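Local structure of nucleosome assembly protein (Plasmodium falciparum, 5X7V) at residues Pro60-Ile65 against Trp155-Trp160; Leu108-His113 against Glu159-Asp164. The protein probably acts as a histone chaperone of the nucleosome assembly protein (NAP) family, binding histones and assisting nucleosome assembly. All coordinates share one frame; numbering follows the deposited sequence.

Contact 1 of 2, residues Pro60-Ile65 against Trp155-Trp160; sequences PALSDI and WSIFEW
Leu62 and Ile65 meet Trp155 and Ile157 where two loops of the NAP-family domain pack together, the first running between helices 51-56 and 68-73, the second leading through a short 3-10 turn at 157-160. The contact is mainly apolar. The two methyls of Leu62 go to different partners: CD2 arrives at the edge of the Trp155 indole, in its plane, 3.5 Å from CZ2, while CD1 lies 4.0 Å from CD1 of Ile157, the two side chains crossing at about a right angle. Ile65 comes to the same indole from a different direction, its CG2 standing above the plane towards the rim, 3.6 Å from Trp155 NE1. Ile65 CA also makes a CA-H...O contact with Trp155 O (3.4 Å). With CG lying between its backbone N and carbonyl carbon (chi1 62°), Trp155 turns its indole toward both residues. Behind this first shell, Val172 and Leu175 of helix 172-180 touch Trp155 and Leu62 respectively, and Asp69 of helix 68-73 accepts hydrogen bonds from Ser156 OG and Ile157 N. Ser156 N, just ahead of the 3-10 turn, gives a nearly straight bond (178°) to the anti lone pair of Glu159 OE2, a residue of the turn.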
ATOM      1  N   PRO A  60      15.288   1.616   9.078  1.00 73.39           N
ATOM      2  CA  PRO A  60      16.395   1.685   8.116  1.00 67.27           C
ATOM      3  C   PRO A  60      16.577   3.042   7.420  1.00 67.27           C
ATOM      4  O   PRO A  60      17.700   3.545   7.344  1.00 67.27           O
ATOM      5  CB  PRO A  60      16.025   0.594   7.117  1.00 67.27           C
ATOM      6  CG  PRO A  60      15.382  -0.460   7.964  1.00 72.27           C
ATOM      7  CD  PRO A  60      14.709   0.255   9.134  1.00 77.27           C
ATOM      8  N   ALA A  61      15.490   3.651   6.958  1.00 75.76           N
ATOM      9  CA  ALA A  61      15.612   4.890   6.173  1.00 65.95           C
ATOM     10  C   ALA A  61      15.963   6.104   7.020  1.00 63.79           C
ATOM     11  O   ALA A  61      16.210   7.194   6.484  1.00 68.17           O
ATOM     12  CB  ALA A  61      14.327   5.159   5.400  1.00 61.56           C
ATOM     13  N   LEU A  62      15.974   5.932   8.336  1.00 71.34           N
ATOM     14  CA  LEU A  62      16.201   7.062   9.217  1.00 57.14           C
ATOM     15  C   LEU A  62      17.402   6.818  10.075  1.00 58.89           C
ATOM     16  O   LEU A  62      17.796   7.679  10.849  1.00 61.46           O
ATOM     17  CB  LEU A  62      14.986   7.329  10.102  1.00 63.83           C
ATOM     18  CG  LEU A  62      13.677   7.656   9.391  1.00 62.24           C
ATOM     19  CD1 LEU A  62      12.643   8.093  10.420  1.00 59.42           C
ATOM     20  CD2 LEU A  62      13.906   8.705   8.336  1.00 55.64           C
ATOM     21  N   SER A  63      17.982   5.635   9.947  1.00 61.50           N
ATOM     22  CA  SER A  63      19.031   5.214  10.870  1.00 66.87           C
ATOM     23  C   SER A  63      20.287   6.083  10.751  1.00 68.19           C
ATOM     24  O   SER A  63      21.033   6.246  11.723  1.00 65.17           O
ATOM     25  CB  SER A  63      19.383   3.758  10.623  1.00 62.95           C
ATOM     26  OG  SER A  63      19.925   3.630   9.320  1.00 68.38           O
ATOM     27  N   ASP A  64      20.515   6.644   9.564  1.00 68.44           N
ATOM     28  CA  ASP A  64      21.731   7.409   9.324  1.00 61.58           C
ATOM     29  C   ASP A  64      21.446   8.898   9.287  1.00 62.68           C
ATOM     30  O   ASP A  64      21.781   9.595   8.331  1.00 65.20           O
ATOM     31  CB  ASP A  64      22.425   6.945   8.038  1.00 62.88           C
ATOM     32  CG  ASP A  64      23.553   5.928   8.319  1.00 87.80           C
ATOM     33  OD1 ASP A  64      23.449   5.149   9.312  1.00 81.00           O
ATOM     34  OD2 ASP A  64      24.559   5.921   7.564  1.00 91.03           O
ATOM     35  N   ILE A  65      20.816   9.365  10.360  1.00 64.54           N
ATOM     36  CA  ILE A  65      20.629  10.788  10.631  1.00 59.46           C
ATOM     37  C   ILE A  65      21.711  11.274  11.594  1.00 56.61           C
ATOM     38  O   ILE A  65      22.276  10.494  12.365  1.00 55.70           O
ATOM     39  CB  ILE A  65      19.242  11.074  11.231  1.00 55.07           C
ATOM     40  CG1 ILE A  65      19.005  10.177  12.447  1.00 56.69           C
ATOM     41  CG2 ILE A  65      18.153  10.896  10.179  1.00 56.10           C
ATOM     42  CD1 ILE A  65      17.671  10.359  13.071  1.00 56.21           C
ATOM     43  N   TRP A 155      21.904  13.149   6.735  1.00 59.77           N
ATOM     44  CA  TRP A 155      21.007  14.294   6.605  1.00 56.04           C
ATOM     45  C   TRP A 155      20.386  14.518   7.960  1.00 59.17           C
ATOM     46  O   TRP A 155      20.581  13.693   8.861  1.00 64.19           O
ATOM     47  CB  TRP A 155      19.920  14.014   5.576  1.00 64.54           C
ATOM     48  CG  TRP A 155      19.062  12.840   5.990  1.00 63.95           C
ATOM     49  CD1 TRP A 155      19.493  11.572   6.272  1.00 64.51           C
ATOM     50  CD2 TRP A 155      17.645  12.829   6.184  1.00 61.90           C
ATOM     51  NE1 TRP A 155      18.435  10.777   6.618  1.00 67.50           N
ATOM     52  CE2 TRP A 155      17.285  11.523   6.573  1.00 59.23           C
ATOM     53  CE3 TRP A 155      16.642  13.798   6.067  1.00 60.47           C
ATOM     54  CZ2 TRP A 155      15.973  11.155   6.849  1.00 59.82           C
ATOM     55  CZ3 TRP A 155      15.332  13.432   6.330  1.00 59.65           C
ATOM     56  CH2 TRP A 155      15.009  12.120   6.721  1.00 60.53           C
ATOM     57  N   SER A 156      19.614  15.591   8.113  1.00 54.56           N
ATOM     58  CA  SER A 156      18.871  15.810   9.362  1.00 53.86           C
ATOM     59  C   SER A 156      17.365  15.587   9.193  1.00 55.48           C
ATOM     60  O   SER A 156      16.731  16.187   8.330  1.00 56.36           O
ATOM     61  CB  SER A 156      19.122  17.217   9.882  1.00 58.20           C
ATOM     62  OG  SER A 156      18.339  17.499  11.020  1.00 54.63           O
ATOM     63  N   ILE A 157      16.791  14.725  10.025  1.00 55.02           N
ATOM     64  CA  ILE A 157      15.353  14.457   9.996  1.00 54.36           C
ATOM     65  C   ILE A 157      14.507  15.731   9.994  1.00 53.36           C
ATOM     66  O   ILE A 157      13.440  15.767   9.401  1.00 54.41           O
ATOM     67  CB  ILE A 157      14.931  13.579  11.191  1.00 53.80           C
ATOM     68  CG1 ILE A 157      13.537  12.993  10.968  1.00 56.23           C
ATOM     69  CG2 ILE A 157      15.013  14.352  12.499  1.00 49.82           C
ATOM     70  CD1 ILE A 157      13.250  11.751  11.803  1.00 53.53           C
ATOM     71  N   PHE A 158      15.003  16.784  10.625  1.00 53.05           N
ATOM     72  CA  PHE A 158      14.279  18.030  10.706  1.00 49.82           C
ATOM     73  C   PHE A 158      14.312  18.784   9.396  1.00 52.81           C
ATOM     74  O   PHE A 158      13.646  19.806   9.273  1.00 54.03           O
ATOM     75  CB  PHE A 158      14.838  18.902  11.809  1.00 51.28           C
ATOM     76  CG  PHE A 158      14.616  18.345  13.163  1.00 49.82           C
ATOM     77  CD1 PHE A 158      13.364  18.395  13.734  1.00 53.45           C
ATOM     78  CD2 PHE A 158      15.656  17.770  13.875  1.00 55.12           C
ATOM     79  CE1 PHE A 158      13.139  17.876  14.969  1.00 49.82           C
ATOM     80  CE2 PHE A 158      15.439  17.260  15.115  1.00 49.82           C
ATOM     81  CZ  PHE A 158      14.166  17.314  15.662  1.00 54.90           C
ATOM     82  N   GLU A 159      15.067  18.282   8.419  1.00 53.30           N
ATOM     83  CA  GLU A 159      14.975  18.795   7.048  1.00 54.62           C
ATOM     84  C   GLU A 159      13.649  18.427   6.394  1.00 53.30           C
ATOM     85  O   GLU A 159      13.317  18.934   5.319  1.00 54.76           O
ATOM     86  CB  GLU A 159      16.111  18.271   6.176  1.00 53.83           C
ATOM     87  CG  GLU A 159      17.471  18.716   6.618  1.00 53.97           C
ATOM     88  CD  GLU A 159      18.509  18.429   5.574  1.00 63.60           C
ATOM     89  OE1 GLU A 159      18.365  18.992   4.460  1.00 74.95           O
ATOM     90  OE2 GLU A 159      19.447  17.643   5.858  1.00 62.41           O
ATOM     91  N   TRP A 160      12.909  17.526   7.036  1.00 57.73           N
ATOM     92  CA  TRP A 160      11.623  17.102   6.529  1.00 54.75           C
ATOM     93  C   TRP A 160      10.572  18.201   6.688  1.00 52.93           C
ATOM     94  O   TRP A 160       9.546  18.187   6.009  1.00 53.93           O
ATOM     95  CB  TRP A 160      11.167  15.817   7.223  1.00 55.07           C
ATOM     96  CG  TRP A 160       9.835  15.374   6.698  1.00 55.30           C
ATOM     97  CD1 TRP A 160       9.560  14.949   5.432  1.00 53.27           C
ATOM     98  CD2 TRP A 160       8.598  15.344   7.408  1.00 53.65           C
ATOM     99  NE1 TRP A 160       8.230  14.656   5.311  1.00 54.22           N
ATOM    100  CE2 TRP A 160       7.615  14.889   6.511  1.00 56.71           C
ATOM    101  CE3 TRP A 160       8.226  15.652   8.717  1.00 54.84           C
ATOM    102  CZ2 TRP A 160       6.280  14.745   6.879  1.00 55.76           C
ATOM    103  CZ3 TRP A 160       6.894  15.498   9.081  1.00 57.18           C
ATOM    104  CH2 TRP A 160       5.943  15.048   8.166  1.00 54.32           C
TER

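Contact 2 of 2, residues Leu108-His113 against Glu159-Asp164; sequences LTLVKH and EWFTTD
Lys112, on strand 109-116, reaches across to the turn at Trp160-Thr162, and its ammonium group makes the polar part of this contact. NZ donates to two backbone carbonyls, at 2.6 Å to Trp160 O and 3.2 Å to Thr162 O. The first bond meets its acceptor almost end-on, with a C=O...N angle of 173°; the second is more bent, NZ standing 20° out of the carbonyl plane. Two carbonyl oxygens thus hold the charged end of a buried lysine against the loop, and they would probably help to offset its charge. CG lies anti to the backbone N (chi1 -170°) and the chain stays extended beyond it, which carries NZ from the strand to the turn.

The same side chain lies over one face of the Trp160 indole. NZ makes a cation-pi contact 3.8 Å from the centroid of the five-membered ring, while CD makes a CH-pi contact over the six-membered ring, 3.5 Å from CZ2. One lysine therefore pairs with both the backbone and the ring of the same tryptophan.

The remaining packing is apolar. Leu110 CB touches Phe161 CE1 at 3.6 Å, and Leu110 CD1 sits over one face of the phenyl, offset towards its rim. Trp160 CE3 stands over the centre of the opposite face, so the phenyl lies between the Leu110 side chain and the indole. Phe161 itself is the centre of an inverse gamma turn, and an ST turn follows, with Thr162 OG1 accepting from Asp164 N.

Strand 109-116 is an inner strand of the four-stranded antiparallel sheet, between strands 91-97 and 121-126; Phe95 of the former meets the Phe161 ring edge-to-face, and Cys126 of the latter touches both Lys112 and Phe161. Val172 of helix 172-180 and Ile93 of strand 91-97 touch Trp160.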
ATOM      1  N   LEU A 108       7.510  24.682  20.006  1.00 53.28           N
ATOM      2  CA  LEU A 108       7.715  23.339  20.524  1.00 51.41           C
ATOM      3  C   LEU A 108       6.761  22.384  19.859  1.00 53.08           C
ATOM      4  O   LEU A 108       6.882  21.165  20.014  1.00 52.29           O
ATOM      5  CB  LEU A 108       7.535  23.304  22.039  1.00 52.42           C
ATOM      6  CG  LEU A 108       8.582  24.090  22.815  1.00 57.71           C
ATOM      7  CD1 LEU A 108       8.279  24.065  24.294  1.00 67.71           C
ATOM      8  CD2 LEU A 108       9.943  23.536  22.539  1.00 67.71           C
ATOM      9  N   THR A 109       5.800  22.955  19.129  1.00 56.28           N
ATOM     10  CA  THR A 109       4.872  22.188  18.313  1.00 52.49           C
ATOM     11  C   THR A 109       5.207  22.390  16.845  1.00 53.30           C
ATOM     12  O   THR A 109       5.131  23.502  16.342  1.00 52.81           O
ATOM     13  CB  THR A 109       3.408  22.590  18.568  1.00 54.47           C
ATOM     14  OG1 THR A 109       3.065  22.341  19.936  1.00 57.71           O
ATOM     15  CG2 THR A 109       2.461  21.800  17.662  1.00 57.71           C
ATOM     16  N   LEU A 110       5.596  21.315  16.170  1.00 52.77           N
ATOM     17  CA  LEU A 110       5.839  21.344  14.738  1.00 50.83           C
ATOM     18  C   LEU A 110       4.717  20.610  14.006  1.00 59.31           C
ATOM     19  O   LEU A 110       4.380  19.483  14.370  1.00 56.29           O
ATOM     20  CB  LEU A 110       7.171  20.690  14.418  1.00 52.57           C
ATOM     21  CG  LEU A 110       8.358  21.186  15.209  1.00 49.82           C
ATOM     22  CD1 LEU A 110       9.560  20.356  14.868  1.00 49.82           C
ATOM     23  CD2 LEU A 110       8.581  22.610  14.836  1.00 52.71           C
ATOM     24  N   VAL A 111       4.131  21.228  12.986  1.00 53.97           N
ATOM     25  CA  VAL A 111       3.129  20.517  12.195  1.00 57.00           C
ATOM     26  C   VAL A 111       3.511  20.478  10.725  1.00 53.97           C
ATOM     27  O   VAL A 111       4.151  21.379  10.204  1.00 53.97           O
ATOM     28  CB  VAL A 111       1.706  21.137  12.328  1.00 53.97           C
ATOM     29  CG1 VAL A 111       1.172  20.975  13.740  1.00 67.54           C
ATOM     30  CG2 VAL A 111       1.726  22.601  11.934  1.00 68.68           C
ATOM     31  N   LYS A 112       3.141  19.401  10.062  1.00 58.07           N
ATOM     32  CA  LYS A 112       3.190  19.371   8.612  1.00 54.78           C
ATOM     33  C   LYS A 112       1.948  18.671   8.085  1.00 53.26           C
ATOM     34  O   LYS A 112       1.703  17.505   8.383  1.00 57.77           O
ATOM     35  CB  LYS A 112       4.450  18.687   8.113  1.00 52.96           C
ATOM     36  CG  LYS A 112       4.654  18.842   6.638  1.00 51.61           C
ATOM     37  CD  LYS A 112       5.945  18.185   6.229  1.00 51.74           C
ATOM     38  CE  LYS A 112       6.198  18.427   4.761  1.00 54.35           C
ATOM     39  NZ  LYS A 112       7.556  18.032   4.343  1.00 53.33           N
ATOM     40  N   HIS A 113       1.162  19.415   7.320  1.00 52.61           N
ATOM     41  CA  HIS A 113      -0.106  18.963   6.784  1.00 55.56           C
ATOM     42  C   HIS A 113       0.070  18.797   5.273  1.00 53.35           C
ATOM     43  O   HIS A 113       0.529  19.702   4.586  1.00 52.87           O
ATOM     44  CB  HIS A 113      -1.206  19.968   7.164  1.00 54.39           C
ATOM     45  CG  HIS A 113      -2.563  19.643   6.629  1.00 55.07           C
ATOM     46  ND1 HIS A 113      -3.681  20.389   6.940  1.00 58.51           N
ATOM     47  CD2 HIS A 113      -2.982  18.669   5.788  1.00 63.61           C
ATOM     48  CE1 HIS A 113      -4.731  19.882   6.319  1.00 58.84           C
ATOM     49  NE2 HIS A 113      -4.332  18.838   5.609  1.00 58.44           N
ATOM     50  N   GLU A 159      15.067  18.282   8.419  1.00 53.30           N
ATOM     51  CA  GLU A 159      14.975  18.795   7.048  1.00 54.62           C
ATOM     52  C   GLU A 159      13.649  18.427   6.394  1.00 53.30           C
ATOM     53  O   GLU A 159      13.317  18.934   5.319  1.00 54.76           O
ATOM     54  CB  GLU A 159      16.111  18.271   6.176  1.00 53.83           C
ATOM     55  CG  GLU A 159      17.471  18.716   6.618  1.00 53.97           C
ATOM     56  CD  GLU A 159      18.509  18.429   5.574  1.00 63.60           C
ATOM     57  OE1 GLU A 159      18.365  18.992   4.460  1.00 74.95           O
ATOM     58  OE2 GLU A 159      19.447  17.643   5.858  1.00 62.41           O
ATOM     59  N   TRP A 160      12.909  17.526   7.036  1.00 57.73           N
ATOM     60  CA  TRP A 160      11.623  17.102   6.529  1.00 54.75           C
ATOM     61  C   TRP A 160      10.572  18.201   6.688  1.00 52.93           C
ATOM     62  O   TRP A 160       9.546  18.187   6.009  1.00 53.93           O
ATOM     63  CB  TRP A 160      11.167  15.817   7.223  1.00 55.07           C
ATOM     64  CG  TRP A 160       9.835  15.374   6.698  1.00 55.30           C
ATOM     65  CD1 TRP A 160       9.560  14.949   5.432  1.00 53.27           C
ATOM     66  CD2 TRP A 160       8.598  15.344   7.408  1.00 53.65           C
ATOM     67  NE1 TRP A 160       8.230  14.656   5.311  1.00 54.22           N
ATOM     68  CE2 TRP A 160       7.615  14.889   6.511  1.00 56.71           C
ATOM     69  CE3 TRP A 160       8.226  15.652   8.717  1.00 54.84           C
ATOM     70  CZ2 TRP A 160       6.280  14.745   6.879  1.00 55.76           C
ATOM     71  CZ3 TRP A 160       6.894  15.498   9.081  1.00 57.18           C
ATOM     72  CH2 TRP A 160       5.943  15.048   8.166  1.00 54.32           C
ATOM     73  N   PHE A 161      10.839  19.170   7.562  1.00 54.06           N
ATOM     74  CA  PHE A 161       9.913  20.280   7.771  1.00 53.35           C
ATOM     75  C   PHE A 161      10.131  21.444   6.793  1.00 52.17           C
ATOM     76  O   PHE A 161      10.365  22.589   7.191  1.00 51.06           O
ATOM     77  CB  PHE A 161      10.007  20.756   9.207  1.00 51.71           C
ATOM     78  CG  PHE A 161       9.528  19.742  10.192  1.00 56.01           C
ATOM     79  CD1 PHE A 161       8.167  19.662  10.525  1.00 53.42           C
ATOM     80  CD2 PHE A 161      10.424  18.843  10.777  1.00 53.30           C
ATOM     81  CE1 PHE A 161       7.709  18.713  11.425  1.00 49.82           C
ATOM     82  CE2 PHE A 161       9.971  17.883  11.681  1.00 51.87           C
ATOM     83  CZ  PHE A 161       8.612  17.815  11.997  1.00 51.74           C
ATOM     84  N   THR A 162      10.029  21.121   5.507  1.00 53.32           N
ATOM     85  CA  THR A 162       9.977  22.112   4.438  1.00 57.12           C
ATOM     86  C   THR A 162       8.690  22.032   3.583  1.00 60.46           C
ATOM     87  O   THR A 162       7.872  21.104   3.721  1.00 52.96           O
ATOM     88  CB  THR A 162      11.178  21.981   3.504  1.00 56.74           C
ATOM     89  OG1 THR A 162      11.007  22.873   2.395  1.00 62.50           O
ATOM     90  CG2 THR A 162      11.307  20.553   2.994  1.00 58.17           C
ATOM     91  N   THR A 163       8.525  23.038   2.722  1.00 63.96           N
ATOM     92  CA  THR A 163       7.429  23.094   1.764  1.00 57.79           C
ATOM     93  C   THR A 163       7.939  22.497   0.478  1.00 61.16           C
ATOM     94  O   THR A 163       7.183  21.957  -0.330  1.00 73.33           O
ATOM     95  CB  THR A 163       6.941  24.535   1.506  1.00 59.85           C
ATOM     96  OG1 THR A 163       6.431  25.095   2.712  1.00 58.46           O
ATOM     97  CG2 THR A 163       5.839  24.573   0.463  1.00 73.20           C
ATOM     98  N   ASP A 164       9.247  22.595   0.292  1.00 70.56           N
ATOM     99  CA  ASP A 164       9.862  22.165  -0.947  1.00 73.67           C
ATOM    100  C   ASP A 164       9.698  20.664  -1.081  1.00 70.56           C
ATOM    101  O   ASP A 164       9.373  19.985  -0.119  1.00 76.19           O
ATOM    102  CB  ASP A 164      11.340  22.583  -0.994  1.00 80.64           C
ATOM    103  CG  ASP A 164      11.527  24.088  -0.902  1.00 90.07           C
ATOM    104  OD1 ASP A 164      10.616  24.832  -1.335  1.00109.58           O
ATOM    105  OD2 ASP A 164      12.583  24.520  -0.396  1.00109.58           O
TER

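How the contacts relate
From the N terminus, the chain passes the long helix 2-45 and helix 51-56 before reaching 60-65. Contact 1 closes the long loop from there to 155-160, which takes in helix 68-73 and all four strands of the sheet. Contact 2 closes the shorter loop from 108-113 to 159-164. The two cross, because 108-113 lies inside the first loop while 159-164 runs past its end; the second sides overlap at Glu159 and Trp160. This one continuous stretch before helix 172-180 thus ties the loop between helices 51-56 and 68-73 to the antiparallel sheet, with the contact centres about 14 Å apart.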